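Local coordinates for protein OBody AM1L10 (Pyrobaculum aerophilum, PDB 4GN3) that is probably an engineered binding protein built on an OB-fold scaffold, recognising another protein through a surface of its beta-barrel, at residues V56-Y60 against G61-D65. Numbering follows the deposited sequence. Where two conformers were deposited one is given.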
ATOM      1  N   VAL B  56       9.799   3.413   2.314  1.00 20.90           N
ATOM      2  CA  VAL B  56       9.749   3.112   3.734  1.00 20.72           C
ATOM      3  C   VAL B  56       8.286   2.805   4.048  1.00 21.18           C
ATOM      4  O   VAL B  56       7.415   3.664   3.895  1.00 21.20           O
ATOM      5  CB  VAL B  56      10.264   4.301   4.583  1.00 20.93           C
ATOM      6  CG1 VAL B  56      10.172   3.987   6.068  1.00 20.13           C
ATOM      7  CG2 VAL B  56      11.698   4.649   4.202  1.00 20.37           C
ATOM      8  N   TYR B  57       8.004   1.580   4.478  0.70 21.24           N
ATOM      9  CA  TYR B  57       6.610   1.230   4.711  0.70 21.80           C
ATOM     10  C   TYR B  57       6.231   1.173   6.180  0.70 22.02           C
ATOM     11  O   TYR B  57       7.013   0.763   7.042  0.70 22.35           O
ATOM     12  CB  TYR B  57       6.209  -0.051   3.977  0.70 22.61           C
ATOM     13  CG  TYR B  57       6.608  -1.327   4.669  0.70 22.59           C
ATOM     14  CD1 TYR B  57       5.713  -1.997   5.502  0.70 22.79           C
ATOM     15  CD2 TYR B  57       7.873  -1.873   4.482  0.70 22.75           C
ATOM     16  CE1 TYR B  57       6.070  -3.176   6.130  0.70 23.27           C
ATOM     17  CE2 TYR B  57       8.240  -3.058   5.104  0.70 23.13           C
ATOM     18  CZ  TYR B  57       7.336  -3.700   5.926  0.70 23.45           C
ATOM     19  OH  TYR B  57       7.691  -4.869   6.551  0.70 23.66           O
ATOM     20  N   LEU B  58       5.004   1.592   6.443  1.00 21.70           N
ATOM     21  CA  LEU B  58       4.419   1.502   7.775  1.00 22.49           C
ATOM     22  C   LEU B  58       3.180   0.634   7.624  1.00 22.86           C
ATOM     23  O   LEU B  58       2.387   0.830   6.697  1.00 23.65           O
ATOM     24  CB  LEU B  58       4.062   2.887   8.328  1.00 22.40           C
ATOM     25  CG  LEU B  58       5.239   3.822   8.670  1.00 22.28           C
ATOM     26  CD1 LEU B  58       5.904   4.376   7.417  1.00 21.64           C
ATOM     27  CD2 LEU B  58       4.745   4.963   9.546  1.00 22.19           C
ATOM     28  N   GLU B  59       3.046  -0.341   8.516  1.00 23.09           N
ATOM     29  CA  GLU B  59       1.963  -1.316   8.453  1.00 23.84           C
ATOM     30  C   GLU B  59       1.342  -1.435   9.833  1.00 23.64           C
ATOM     31  O   GLU B  59       2.058  -1.681  10.817  1.00 23.61           O
ATOM     32  CB  GLU B  59       2.507  -2.670   7.978  1.00 25.63           C
ATOM     33  CG  GLU B  59       1.477  -3.793   7.976  1.00 27.42           C
ATOM     34  CD  GLU B  59       2.081  -5.159   7.690  1.00 29.66           C
ATOM     35  OE1 GLU B  59       3.221  -5.228   7.179  1.00 30.57           O
ATOM     36  OE2 GLU B  59       1.403  -6.170   7.973  1.00 30.27           O
ATOM     37  N   TYR B  60       0.025  -1.242   9.913  1.00 23.13           N
ATOM     38  CA  TYR B  60      -0.662  -1.303  11.199  1.00 25.04           C
ATOM     39  C   TYR B  60      -0.431  -2.641  11.891  1.00 25.18           C
ATOM     40  O   TYR B  60      -0.495  -3.687  11.256  1.00 24.34           O
ATOM     41  CB  TYR B  60      -2.172  -1.039  11.087  1.00 25.90           C
ATOM     42  CG  TYR B  60      -2.830  -1.054  12.457  1.00 26.75           C
ATOM     43  CD1 TYR B  60      -3.459  -2.205  12.943  1.00 27.00           C
ATOM     44  CD2 TYR B  60      -2.778   0.069  13.287  1.00 27.42           C
ATOM     45  CE1 TYR B  60      -4.029  -2.230  14.205  1.00 27.76           C
ATOM     46  CE2 TYR B  60      -3.345   0.056  14.552  1.00 27.84           C
ATOM     47  CZ  TYR B  60      -3.970  -1.093  15.003  1.00 28.24           C
ATOM     48  OH  TYR B  60      -4.531  -1.108  16.254  1.00 28.68           O
ATOM     49  N   GLY B  61      -0.169  -2.584  13.195  1.00 26.80           N
ATOM     50  CA  GLY B  61       0.017  -3.784  14.006  1.00 28.60           C
ATOM     51  C   GLY B  61       1.436  -4.311  13.981  1.00 30.35           C
ATOM     52  O   GLY B  61       1.777  -5.198  14.751  1.00 32.11           O
ATOM     53  N   LYS B  62       2.267  -3.764  13.095  1.00 30.04           N
ATOM     54  CA  LYS B  62       3.660  -4.189  12.989  1.00 30.81           C
ATOM     55  C   LYS B  62       4.600  -3.025  13.244  1.00 29.61           C
ATOM     56  O   LYS B  62       5.552  -3.142  14.012  1.00 27.70           O
ATOM     57  CB  LYS B  62       3.933  -4.784  11.614  1.00 33.34           C
ATOM     58  CG  LYS B  62       3.677  -6.278  11.525  1.00 37.56           C
ATOM     59  CD  LYS B  62       4.160  -6.820  10.186  1.00 40.57           C
ATOM     60  CE  LYS B  62       5.622  -6.473   9.933  1.00 43.64           C
ATOM     61  NZ  LYS B  62       5.904  -6.266   8.486  1.00 45.97           N
ATOM     62  N   THR B  63       4.317  -1.909  12.580  1.00 28.27           N
ATOM     63  CA  THR B  63       5.023  -0.655  12.784  1.00 28.54           C
ATOM     64  C   THR B  63       4.583  -0.057  14.119  1.00 29.34           C
ATOM     65  O   THR B  63       3.380  -0.006  14.401  1.00 29.94           O
ATOM     66  CB  THR B  63       4.716   0.318  11.624  1.00 27.01           C
ATOM     67  OG1 THR B  63       5.251  -0.217  10.407  1.00 26.72           O
ATOM     68  CG2 THR B  63       5.316   1.699  11.875  1.00 27.55           C
ATOM     69  N   PRO B  64       5.547   0.380  14.958  1.00 31.24           N
ATOM     70  CA  PRO B  64       5.202   1.036  16.225  1.00 32.40           C
ATOM     71  C   PRO B  64       4.272   2.219  16.006  1.00 33.26           C
ATOM     72  O   PRO B  64       4.463   3.001  15.068  1.00 32.07           O
ATOM     73  CB  PRO B  64       6.553   1.522  16.753  1.00 33.08           C
ATOM     74  CG  PRO B  64       7.549   0.596  16.149  1.00 32.97           C
ATOM     75  CD  PRO B  64       7.003   0.201  14.807  1.00 31.46           C
ATOM     76  N   ASP B  65       3.273   2.346  16.872  1.00 34.53           N
ATOM     77  CA  ASP B  65       2.239   3.351  16.691  1.00 36.38           C
ATOM     78  C   ASP B  65       2.760   4.783  16.724  1.00 34.39           C
ATOM     79  O   ASP B  65       2.184   5.650  16.075  1.00 34.77           O
ATOM     80  CB  ASP B  65       1.077   3.125  17.665  1.00 41.38           C
ATOM     81  CG  ASP B  65       0.124   2.030  17.186  1.00 45.61           C
ATOM     82  OD1 ASP B  65      -0.373   2.119  16.038  1.00 45.18           O
ATOM     83  OD2 ASP B  65      -0.125   1.077  17.956  1.00 49.41           O
TER
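With chi1 at 176°, Glu59 turns its CG away from its own amide N and runs on extended, while Lys62 bends at chi3 and chi4, and the two side chains meet beside a type II beta turn, Glu59-Tyr60-Gly61-Lys62. The turn ends strand 54-59 of the OB-fold and leads toward helix 65-73, illustrating how one carbonyl can organise a strand exit. Glu59 O accepts from Lys62 N at 3.1 Å, closing the turn, and from Thr63 N at 2.9 Å, in a straighter bond (169° at the hydrogen). Gly61 takes the positive phi of the turn's third position, where a CB would collide with Tyr60 O. The side chains of the turn's two end residues form a salt bridge, Lys62 NZ reaching Glu59 OE1 at 3.2 Å from above the carboxylate plane. In one of its two conformers, Tyr57 takes a hydrogen bond from Lys62 NZ on its OH at 3.0 Å, the ammonium lying at the ring's edge, in plane, and the same OH also bonds Glu87. Phe102 makes a cation-pi contact with Lys62, and Glu59 OE2 is held by a polar side chain of another protein's chain. Shortening Glu59 to alanine is likely to leave the Lys62 ammonium without its carboxylate mate and to cost the bond to that neighbouring protein. On the buried side, Thr63 CG2 rests against Leu58 CG at 3.8 Å, and Thr63 OG1 receives Glu59 N-H at 2.9 Å with an angle of 165°.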